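Long-range contacts in beta-galactoside alpha-2,6-sialyltransferase (Photobacterium sp., PDB 2Z4T), which probably transfers sialic acid from a CMP-linked donor to galactose-ended sugars through an alpha-2,6 linkage, and here holds the product CMP with the acceptor lactose: residues 118-123 and 197-202; 129-134 and 228-233; 173-178 and 205-210. All blocks are in the same frame, centred on the assembly; numbering follows the deposited sequence.

Interaction 1: residues 118-123 and 197-202. With GAL (beta-D-galactopyranose), chain B.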
loop_
_atom_site.group_PDB
_atom_site.type_symbol
_atom_site.label_atom_id
_atom_site.label_comp_id
_atom_site.label_asym_id
_atom_site.label_seq_id
_atom_site.Cartn_x
_atom_site.Cartn_y
_atom_site.Cartn_z
ATOM N N GLU A 118 8.126 -10.298 -3.676
ATOM C CA GLU A 118 7.495 -9.293 -2.840
ATOM C C GLU A 118 6.022 -9.622 -2.794
ATOM O O GLU A 118 5.388 -9.714 -3.845
ATOM C CB GLU A 118 7.671 -7.917 -3.442
ATOM C CG GLU A 118 9.066 -7.357 -3.326
ATOM C CD GLU A 118 9.206 -6.054 -4.096
ATOM O OE1 GLU A 118 10.286 -5.433 -4.011
ATOM O OE2 GLU A 118 8.236 -5.668 -4.793
ATOM N N VAL A 119 5.500 -9.826 -1.579
ATOM C CA VAL A 119 4.099 -10.179 -1.364
ATOM C C VAL A 119 3.381 -9.049 -0.600
ATOM O O VAL A 119 3.885 -8.557 0.415
ATOM C CB VAL A 119 3.988 -11.509 -0.605
ATOM C CG1 VAL A 119 2.537 -11.921 -0.438
ATOM C CG2 VAL A 119 4.773 -12.628 -1.317
ATOM N N TYR A 120 2.215 -8.634 -1.092
ATOM C CA TYR A 120 1.462 -7.537 -0.490
ATOM C C TYR A 120 0.002 -7.918 -0.296
ATOM O O TYR A 120 -0.684 -8.257 -1.269
ATOM C CB TYR A 120 1.491 -6.304 -1.392
ATOM C CG TYR A 120 2.855 -5.838 -1.884
ATOM C CD1 TYR A 120 3.503 -4.778 -1.260
ATOM C CD2 TYR A 120 3.459 -6.425 -3.002
ATOM C CE1 TYR A 120 4.737 -4.316 -1.700
ATOM C CE2 TYR A 120 4.696 -5.973 -3.466
ATOM C CZ TYR A 120 5.327 -4.906 -2.802
ATOM O OH TYR A 120 6.534 -4.427 -3.228
ATOM N N VAL A 121 -0.479 -7.857 0.948
ATOM C CA VAL A 121 -1.825 -8.307 1.255
ATOM C C VAL A 121 -2.585 -7.264 2.072
ATOM O O VAL A 121 -2.120 -6.804 3.143
ATOM C CB VAL A 121 -1.822 -9.661 2.018
ATOM C CG1 VAL A 121 -3.244 -10.229 2.152
ATOM C CG2 VAL A 121 -0.905 -10.697 1.331
ATOM N N ASP A 122 -3.771 -6.916 1.578
ATOM C CA ASP A 122 -4.664 -6.033 2.290
ATOM C C ASP A 122 -6.056 -6.015 1.660
ATOM O O ASP A 122 -6.209 -6.103 0.439
ATOM C CB ASP A 122 -4.087 -4.605 2.335
ATOM C CG ASP A 122 -5.039 -3.623 2.996
ATOM O OD1 ASP A 122 -5.544 -3.925 4.102
ATOM O OD2 ASP A 122 -5.302 -2.557 2.411
ATOM N N HIS A 123 -7.066 -5.859 2.501
ATOM C CA HIS A 123 -8.445 -5.878 2.053
ATOM C C HIS A 123 -9.030 -4.482 2.210
ATOM O O HIS A 123 -10.126 -4.223 1.710
ATOM C CB HIS A 123 -9.263 -6.843 2.915
ATOM C CG HIS A 123 -9.422 -6.367 4.324
ATOM N ND1 HIS A 123 -8.402 -6.446 5.252
ATOM C CD2 HIS A 123 -10.456 -5.749 4.948
ATOM C CE1 HIS A 123 -8.808 -5.915 6.393
ATOM N NE2 HIS A 123 -10.049 -5.484 6.234
ATOM N N LYS A 197 10.186 -10.412 0.471
ATOM C CA LYS A 197 9.610 -9.328 1.274
ATOM C C LYS A 197 8.108 -9.563 1.467
ATOM O O LYS A 197 7.420 -10.024 0.550
ATOM C CB LYS A 197 9.827 -8.000 0.594
ATOM C CG LYS A 197 11.203 -7.436 0.792
ATOM C CD LYS A 197 11.449 -6.366 -0.252
ATOM C CE LYS A 197 12.138 -5.123 0.329
ATOM N NZ LYS A 197 11.161 -4.062 0.737
ATOM N N LEU A 198 7.609 -9.265 2.660
ATOM C CA LEU A 198 6.195 -9.427 2.943
ATOM C C LEU A 198 5.631 -8.118 3.451
ATOM O O LEU A 198 6.316 -7.362 4.169
ATOM C CB LEU A 198 5.939 -10.536 3.972
ATOM C CG LEU A 198 6.394 -11.968 3.660
ATOM C CD1 LEU A 198 6.181 -12.853 4.871
ATOM C CD2 LEU A 198 5.696 -12.570 2.426
ATOM N N SER A 199 4.381 -7.853 3.076
ATOM C CA SER A 199 3.719 -6.639 3.473
ATOM C C SER A 199 2.255 -6.903 3.799
ATOM O O SER A 199 1.537 -7.550 3.029
ATOM C CB SER A 199 3.827 -5.571 2.374
ATOM O OG SER A 199 3.316 -4.325 2.841
ATOM N N SER A 200 1.806 -6.374 4.931
ATOM C CA SER A 200 0.432 -6.556 5.335
ATOM C C SER A 200 -0.151 -5.378 6.081
ATOM O O SER A 200 0.573 -4.627 6.754
ATOM C CB SER A 200 0.281 -7.795 6.217
ATOM O OG SER A 200 -1.043 -7.877 6.729
ATOM N N ASN A 201 -1.469 -5.232 5.914
ATOM C CA ASN A 201 -2.359 -4.638 6.911
ATOM C C ASN A 201 -1.909 -5.076 8.324
ATOM O O ASN A 201 -1.750 -6.270 8.587
ATOM C CB ASN A 201 -3.794 -5.108 6.597
ATOM C CG ASN A 201 -4.838 -4.543 7.543
ATOM O OD1 ASN A 201 -4.801 -4.791 8.757
ATOM N ND2 ASN A 201 -5.816 -3.821 6.980
ATOM N N THR A 202 -1.678 -4.109 9.209
ATOM C CA THR A 202 -1.142 -4.386 10.538
ATOM C C THR A 202 -2.101 -5.202 11.405
ATOM O O THR A 202 -1.744 -6.317 11.849
ATOM C CB THR A 202 -0.702 -3.076 11.253
ATOM O OG1 THR A 202 0.269 -2.400 10.437
ATOM C CG2 THR A 202 -0.088 -3.360 12.629
HETATM C C1 GAL B . -13.586 -4.853 7.813
HETATM C C2 GAL B . -12.833 -5.541 8.949
HETATM C C3 GAL B . -12.276 -4.482 9.898
HETATM C C4 GAL B . -11.485 -3.421 9.121
HETATM C C5 GAL B . -12.284 -2.870 7.938
HETATM C C6 GAL B . -11.452 -1.971 7.019
HETATM O O2 GAL B . -13.699 -6.448 9.612
HETATM O O3 GAL B . -11.447 -5.089 10.879
HETATM O O4 GAL B . -10.278 -4.002 8.678
HETATM O O5 GAL B . -12.735 -3.943 7.149
HETATM O O6 GAL B . -11.068 -0.762 7.642
#

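Interaction 2: residues 129-134 and 228-233. With GAL (beta-D-galactopyranose), chain B.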
loop_
_atom_site.group_PDB
_atom_site.type_symbol
_atom_site.label_atom_id
_atom_site.label_comp_id
_atom_site.label_asym_id
_atom_site.label_seq_id
_atom_site.Cartn_x
_atom_site.Cartn_y
_atom_site.Cartn_z
ATOM N N LEU A 129 -2.946 1.398 -0.419
ATOM C CA LEU A 129 -2.410 2.602 -1.005
ATOM C C LEU A 129 -0.891 2.658 -0.801
ATOM O O LEU A 129 -0.149 2.906 -1.754
ATOM C CB LEU A 129 -3.069 3.833 -0.393
ATOM C CG LEU A 129 -2.561 5.172 -0.907
ATOM C CD1 LEU A 129 -2.903 5.321 -2.376
ATOM C CD2 LEU A 129 -3.151 6.310 -0.056
ATOM N N GLN A 130 -0.436 2.410 0.423
ATOM C CA GLN A 130 0.988 2.448 0.703
ATOM C C GLN A 130 1.754 1.344 -0.047
ATOM O O GLN A 130 2.870 1.580 -0.549
ATOM C CB GLN A 130 1.230 2.354 2.193
ATOM C CG GLN A 130 0.801 3.579 2.949
ATOM C CD GLN A 130 1.780 4.768 2.855
ATOM O OE1 GLN A 130 1.373 5.925 3.013
ATOM N NE2 GLN A 130 3.058 4.490 2.631
ATOM N N GLN A 131 1.151 0.162 -0.140
ATOM C CA GLN A 131 1.776 -0.962 -0.833
ATOM C C GLN A 131 1.926 -0.644 -2.308
ATOM O O GLN A 131 2.977 -0.914 -2.885
ATOM C CB GLN A 131 0.981 -2.266 -0.620
ATOM C CG GLN A 131 0.928 -2.737 0.846
ATOM C CD GLN A 131 -0.026 -3.909 1.082
ATOM O OE1 GLN A 131 -0.957 -4.145 0.292
ATOM N NE2 GLN A 131 0.219 -4.676 2.163
ATOM N N LEU A 132 0.901 -0.033 -2.911
ATOM C CA LEU A 132 0.962 0.407 -4.293
ATOM C C LEU A 132 2.164 1.297 -4.530
ATOM O O LEU A 132 2.891 1.128 -5.524
ATOM C CB LEU A 132 -0.265 1.227 -4.670
ATOM C CG LEU A 132 -0.822 1.153 -6.101
ATOM C CD1 LEU A 132 -1.493 2.428 -6.518
ATOM C CD2 LEU A 132 0.168 0.705 -7.170
ATOM N N MET A 133 2.350 2.272 -3.650
ATOM C CA MET A 133 3.467 3.183 -3.781
ATOM C C MET A 133 4.811 2.442 -3.639
ATOM O O MET A 133 5.755 2.779 -4.335
ATOM C CB MET A 133 3.348 4.337 -2.780
ATOM C CG MET A 133 2.204 5.294 -3.089
ATOM S SD MET A 133 2.274 6.830 -2.136
ATOM C CE MET A 133 2.014 6.265 -0.453
ATOM N N ASP A 134 4.878 1.434 -2.756
ATOM C CA ASP A 134 6.073 0.583 -2.619
ATOM C C ASP A 134 6.397 -0.214 -3.886
ATOM O O ASP A 134 7.573 -0.415 -4.209
ATOM C CB ASP A 134 5.929 -0.385 -1.456
ATOM C CG ASP A 134 5.930 0.313 -0.107
ATOM O OD1 ASP A 134 6.337 1.508 0.004
ATOM O OD2 ASP A 134 5.510 -0.340 0.858
ATOM N N ASP A 228 6.859 -5.507 6.153
ATOM C CA ASP A 228 6.273 -4.173 6.309
ATOM C C ASP A 228 4.872 -4.287 6.870
ATOM O O ASP A 228 4.061 -5.080 6.382
ATOM C CB ASP A 228 6.188 -3.467 4.960
ATOM C CG ASP A 228 7.490 -2.817 4.551
ATOM O OD1 ASP A 228 8.283 -2.442 5.450
ATOM O OD2 ASP A 228 7.706 -2.664 3.310
ATOM N N LEU A 229 4.582 -3.480 7.877
ATOM C CA LEU A 229 3.240 -3.418 8.435
ATOM C C LEU A 229 2.654 -2.003 8.292
ATOM O O LEU A 229 3.227 -1.020 8.799
ATOM C CB LEU A 229 3.258 -3.908 9.886
ATOM C CG LEU A 229 3.875 -5.316 9.833
ATOM C CD1 LEU A 229 5.001 -5.532 10.842
ATOM C CD2 LEU A 229 2.838 -6.454 9.799
ATOM N N TYR A 230 1.540 -1.909 7.571
ATOM C CA TYR A 230 0.874 -0.644 7.331
ATOM C C TYR A 230 -0.475 -0.745 7.995
ATOM O O TYR A 230 -1.181 -1.739 7.784
ATOM C CB TYR A 230 0.700 -0.383 5.823
ATOM C CG TYR A 230 1.979 -0.067 5.082
ATOM C CD1 TYR A 230 2.599 -1.024 4.274
ATOM C CD2 TYR A 230 2.577 1.188 5.192
ATOM C CE1 TYR A 230 3.812 -0.748 3.592
ATOM C CE2 TYR A 230 3.778 1.494 4.503
ATOM C CZ TYR A 230 4.382 0.516 3.714
ATOM O OH TYR A 230 5.545 0.825 3.044
ATOM N N ASP A 231 -0.821 0.264 8.802
ATOM C CA ASP A 231 -2.087 0.305 9.549
ATOM C C ASP A 231 -3.316 0.282 8.650
ATOM O O ASP A 231 -3.386 1.006 7.665
ATOM C CB ASP A 231 -2.182 1.570 10.408
ATOM C CG ASP A 231 -1.225 1.564 11.578
ATOM O OD1 ASP A 231 -0.855 0.455 12.013
ATOM O OD2 ASP A 231 -0.840 2.665 12.050
ATOM N N ASP A 232 -4.291 -0.537 9.034
ATOM C CA ASP A 232 -5.620 -0.506 8.454
ATOM C C ASP A 232 -6.128 0.930 8.477
ATOM O O ASP A 232 -6.674 1.418 7.487
ATOM C CB ASP A 232 -6.532 -1.418 9.271
ATOM C CG ASP A 232 -7.881 -1.616 8.632
ATOM O OD1 ASP A 232 -8.683 -0.643 8.572
ATOM O OD2 ASP A 232 -8.134 -2.768 8.207
ATOM N N GLY A 233 -5.910 1.597 9.604
ATOM C CA GLY A 233 -6.209 3.001 9.785
ATOM C C GLY A 233 -6.484 3.233 11.265
ATOM O O GLY A 233 -5.679 2.876 12.125
HETATM C C1 GAL B . -13.586 -4.853 7.813
HETATM C C2 GAL B . -12.833 -5.541 8.949
HETATM C C3 GAL B . -12.276 -4.482 9.898
HETATM C C4 GAL B . -11.485 -3.421 9.121
HETATM C C5 GAL B . -12.284 -2.870 7.938
HETATM C C6 GAL B . -11.452 -1.971 7.019
HETATM O O2 GAL B . -13.699 -6.448 9.612
HETATM O O3 GAL B . -11.447 -5.089 10.879
HETATM O O4 GAL B . -10.278 -4.002 8.678
HETATM O O5 GAL B . -12.735 -3.943 7.149
HETATM O O6 GAL B . -11.068 -0.762 7.642
HETATM O O HOH W 1 5.226 -2.978 1.297
#

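Interaction 3: residues 173-178 and 205-210. With GLC (alpha-D-glucopyranose), chain C.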
loop_
_atom_site.group_PDB
_atom_site.type_symbol
_atom_site.label_atom_id
_atom_site.label_comp_id
_atom_site.label_asym_id
_atom_site.label_seq_id
_atom_site.Cartn_x
_atom_site.Cartn_y
_atom_site.Cartn_z
ATOM N N ASN A 173 -12.181 -14.399 2.744
ATOM C CA ASN A 173 -12.470 -13.848 4.069
ATOM C C ASN A 173 -11.511 -12.698 4.410
ATOM O O ASN A 173 -11.046 -12.578 5.558
ATOM C CB ASN A 173 -12.389 -14.943 5.151
ATOM C CG ASN A 173 -13.299 -16.130 4.858
ATOM O OD1 ASN A 173 -14.477 -15.950 4.521
ATOM N ND2 ASN A 173 -12.758 -17.354 4.980
ATOM N N ASN A 174 -11.186 -11.892 3.394
ATOM C CA ASN A 174 -10.331 -10.709 3.543
ATOM C C ASN A 174 -8.866 -10.964 3.796
ATOM O O ASN A 174 -8.115 -10.021 4.086
ATOM C CB ASN A 174 -10.868 -9.822 4.656
ATOM C CG ASN A 174 -12.237 -9.295 4.339
ATOM O OD1 ASN A 174 -12.559 -9.038 3.173
ATOM N ND2 ASN A 174 -13.055 -9.123 5.363
ATOM N N HIS A 175 -8.465 -12.231 3.704
ATOM C CA HIS A 175 -7.106 -12.613 4.022
ATOM C C HIS A 175 -6.415 -13.409 2.899
ATOM O O HIS A 175 -7.058 -13.927 1.970
ATOM C CB HIS A 175 -7.072 -13.368 5.364
ATOM C CG HIS A 175 -7.658 -12.592 6.510
ATOM N ND1 HIS A 175 -8.628 -13.106 7.344
ATOM C CD2 HIS A 175 -7.430 -11.327 6.943
ATOM C CE1 HIS A 175 -8.971 -12.197 8.240
ATOM N NE2 HIS A 175 -8.254 -11.109 8.023
ATOM N N THR A 176 -5.091 -13.456 2.996
ATOM C CA THR A 176 -4.235 -14.339 2.212
ATOM C C THR A 176 -4.964 -15.627 1.839
ATOM O O THR A 176 -5.382 -16.383 2.715
ATOM C CB THR A 176 -2.954 -14.677 3.025
ATOM O OG1 THR A 176 -2.313 -13.451 3.409
ATOM C CG2 THR A 176 -1.984 -15.551 2.234
ATOM N N PRO A 177 -5.152 -15.857 0.534
ATOM C CA PRO A 177 -5.780 -17.079 0.080
ATOM C C PRO A 177 -4.805 -18.237 -0.043
ATOM O O PRO A 177 -3.610 -18.025 -0.250
ATOM C CB PRO A 177 -6.320 -16.693 -1.293
ATOM C CG PRO A 177 -5.374 -15.618 -1.790
ATOM C CD PRO A 177 -4.820 -14.936 -0.574
ATOM N N ALA A 178 -5.330 -19.459 0.061
ATOM C CA ALA A 178 -4.530 -20.672 -0.090
ATOM C C ALA A 178 -3.728 -20.652 -1.382
ATOM O O ALA A 178 -2.568 -21.068 -1.399
ATOM C CB ALA A 178 -5.425 -21.942 -0.028
ATOM N N SER A 205 -2.328 -8.705 10.290
ATOM C CA SER A 205 -1.039 -9.315 9.909
ATOM C C SER A 205 -1.115 -10.847 10.018
ATOM O O SER A 205 -0.353 -11.555 9.337
ATOM C CB SER A 205 0.237 -8.616 10.434
ATOM O OG SER A 205 0.110 -8.097 11.745
ATOM N N PHE A 206 -1.883 -11.387 10.965
ATOM C CA PHE A 206 -1.386 -12.433 11.799
ATOM C C PHE A 206 -1.980 -13.457 10.777
ATOM O O PHE A 206 -1.268 -14.305 10.240
ATOM C CB PHE A 206 -2.101 -12.615 13.145
ATOM C CG PHE A 206 -1.877 -14.000 13.769
ATOM C CD1 PHE A 206 -0.946 -14.181 14.784
ATOM C CD2 PHE A 206 -2.581 -15.123 13.302
ATOM C CE1 PHE A 206 -0.715 -15.453 15.337
ATOM C CE2 PHE A 206 -2.370 -16.403 13.844
ATOM C CZ PHE A 206 -1.431 -16.573 14.862
ATOM N N ASP A 207 -3.278 -13.298 10.450
ATOM C CA ASP A 207 -3.987 -14.120 9.449
ATOM C C ASP A 207 -3.512 -13.952 8.005
ATOM O O ASP A 207 -3.727 -14.841 7.179
ATOM C CB ASP A 207 -5.485 -13.835 9.458
ATOM C CG ASP A 207 -6.226 -14.525 10.605
ATOM O OD1 ASP A 207 -5.732 -15.515 11.168
ATOM O OD2 ASP A 207 -7.329 -14.060 10.948
ATOM N N ASN A 208 -2.890 -12.821 7.682
ATOM C CA ASN A 208 -2.288 -12.678 6.360
ATOM C C ASN A 208 -0.908 -13.331 6.247
ATOM O O ASN A 208 -0.556 -13.857 5.189
ATOM C CB ASN A 208 -2.204 -11.211 5.948
ATOM C CG ASN A 208 -3.562 -10.618 5.636
ATOM O OD1 ASN A 208 -4.512 -11.335 5.282
ATOM N ND2 ASN A 208 -3.669 -9.290 5.759
ATOM N N LEU A 209 -0.119 -13.294 7.321
ATOM C CA LEU A 209 1.292 -13.654 7.199
ATOM C C LEU A 209 1.602 -15.016 7.735
ATOM O O LEU A 209 2.420 -15.732 7.160
ATOM C CB LEU A 209 2.202 -12.599 7.798
ATOM C CG LEU A 209 2.049 -11.227 7.139
ATOM C CD1 LEU A 209 3.137 -10.334 7.632
ATOM C CD2 LEU A 209 2.075 -11.293 5.625
ATOM N N VAL A 210 0.917 -15.390 8.812
ATOM C CA VAL A 210 1.162 -16.681 9.422
ATOM C C VAL A 210 1.103 -17.832 8.420
ATOM O O VAL A 210 2.038 -18.624 8.380
ATOM C CB VAL A 210 0.282 -16.965 10.675
ATOM C CG1 VAL A 210 0.365 -18.456 11.064
ATOM C CG2 VAL A 210 0.709 -16.071 11.844
HETATM C C1 GLC C . -16.566 -6.693 3.803
HETATM C C2 GLC C . -15.642 -5.493 3.580
HETATM C C3 GLC C . -14.538 -5.525 4.636
HETATM C C4 GLC C . -15.092 -5.641 6.069
HETATM C C5 GLC C . -16.124 -6.800 6.134
HETATM C C6 GLC C . -16.880 -7.093 7.446
HETATM O O1 GLC C . -15.847 -7.921 3.725
HETATM O O2 GLC C . -15.034 -5.506 2.309
HETATM O O3 GLC C . -13.702 -4.411 4.463
HETATM O O4 GLC C . -13.991 -5.871 6.926
HETATM O O5 GLC C . -17.100 -6.601 5.115
HETATM O O6 GLC C . -16.628 -6.206 8.517
HETATM O O HOH W 2 -6.268 -8.253 4.942
#

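Interaction 1: residues 118-123 and 197-202
The amide of Asn-201 meets the carboxylate of Asp-122 at the C-terminal ends of two parallel strands. The two planes are 32° apart. ND2 of Asn-201 gives OD1 of Asp-122 a hydrogen bond of 2.9 Å, and the carboxylate oxygen lies almost in the amide plane. With chi1 at -179°, Asn-201 swings CG away from its backbone N, and the amide extends beyond the strand. ND2 has a second acceptor in Asp-232. Asp-122 lies beside the magnesium site: OD1 also accepts from Ala-124 N, and OD2 bonds to Thr-128, a magnesium ligand.

The ring of His-123 lies next to this amide and carries the galactose at its edge. NE2 of His-123 donates to O4 of the galactose at 2.9 Å and to the ring oxygen O5 at 3.2 Å. His-204 meets His-123 edge-to-face.

The ring of Tyr-120 has Glu-118 OE2 at its edge, in plane. Tyr-120 OH gives that oxygen a 2.6 Å bond, arriving from above the carboxylate plane. Arg-147 makes a salt bridge to the same oxygen. Ser-199 CB rests against CD1 of Tyr-120 at 3.7 Å.

Between the strands, Val-119 N and Val-121 N bond to Lys-197 O and Ser-199 O. In return, Asn-201 N bonds to Val-121 O, and Ser-199 N weakly to Val-119 O. Val-119 CB packs on Leu-198 CD2 at 3.6 Å.

Strand 103-122 runs between strands 146-151 and 194-201. Helix 126-141 packs on the Tyr-120 face and helix 205-216 on the Val-121 face, as fits a Rossmann-like half of a GT-B fold.

Interaction 2: residues 129-134 and 228-233
Tyr-230 and Asp-134 make the hydrogen bond that ties helix segment 129-134 to strand 228-230. Their side chains come from opposite directions. Asp-134 keeps CG beside its backbone N (chi1 -68°), which turns the carboxylate to the phenol. The phenol OH donates to OD2 of Asp-134 at 2.5 Å; this is very short, and the exact length is doubtful at this resolution. The carboxylate is turned 43° from the ring plane, and its OD2 sits near that plane at the ring edge.

A water makes the second polar link. It donates to OD2 of Asp-134 at 2.7 Å and to OD2 of Asp-228 at 3.2 Å. OD2 of Asp-134 therefore accepts from both the phenol and the water. The two carboxylates come within 4.0 Å, measured between Asp-134 OD2 and Asp-228 OD2. The water and the phenol proton probably ease the repulsion. Asp-228 OD1 has its own partner in Asn-226.

The packing is a CH-pi contact. Gln-130 CB lies over one face of the Tyr-230 ring, 3.6 Å from the centroid and offset toward the rim. CG follows it over the ring, near CD2. Gln-131 CG touches CD1 of Tyr-230 more loosely. Its amide is held elsewhere, by Trp-151 and Ser-199.

Asp-232, in the loop just after the strand, does not touch the helix but binds the sugar. It accepts from galactose O4 at its OD2 and from galactose O6 at its OD1, the latter at 2.6 Å.

The segment axes make 140°, with a closest approach of 9.7 Å. This is helix-on-sheet packing within one GT-B half, on the face that also carries Tyr-120. Strand 222-230 lies between strands 194-201 and 288-292, and His-291 stacks on Tyr-230. Helix 328-338 packs on Leu-129, Leu-132 and Met-133.

Interaction 3: residues 173-178 and 205-210
Thr-176 of loop segment 173-178 turns its hydroxyl beside its own backbone N (chi1 -55°), and both groups then reach Asn-208 of helix 205-216. OG1 of Thr-176 donates to the backbone O of Asn-208 at 2.5 Å, in the carbonyl plane and on a lone pair; this length is short and uncertain. Asn-208 holds CG anti to its carbonyl carbon (chi1 -71°), which brings its amide oxygen up to the loop. There OD1 of Asn-208 accepts from Thr-176 N at 3.2 Å. One residue of the helix is thus gripped through both its backbone and its side chain.

The other end of the amide is also engaged. Asn-208 ND2 donates to a water at 2.9 Å, which in turn donates to Asn-174 O at 2.7 Å. Ser-200 is a further partner of ND2.

The imidazole of His-175 has atoms over both faces. Asp-207 CB sits over the centre of one face, 3.8 Å from the ring centroid. Asn-173 O lies above the opposite face without a hydrogen bond. Asn-208 OD1 stands at the ring edge, and its amide plane is 64° from the ring. NE2 of His-175 bonds to His-204, which in turn binds the galactose. His-175 is thus a second-shell residue of the acceptor site.

Asn-174 brushes the sugar: its ND2 makes a weak 3.5 Å bond to O1 of the glucose.

The loop leads from strand 166-168 into helix 178-190, with Pro-177 at the N-cap. Strand 103-122 lies against the contact, with Val-121 touching Thr-176 and Asn-208. Helix 249-265 packs on Phe-206 and Val-210.

The three contacts belong to one half of the GT-B fold and border its acceptor site. Interactions 1 and 2 have centres about 8 Å apart and meet on neighbouring parallel strands, 194-201 and 222-230, of one sheet: Leu-198 O and Asp-228 N are 2.8 Å apart. Interaction 3 lies on the other side of that sheet from helix 126-141, its centre about 9 Å from interaction 1. There His-123 CB packs on Asn-174 O at 3.6 Å. Interactions 2 and 3 are about 15 Å apart between centres. Lactose is met by all three: His-123 and Asp-232 bind its galactose, and Asn-174 approaches its glucose. Through Asn-201, interaction 1 connects to the acceptor-binding aspartate of interaction 2.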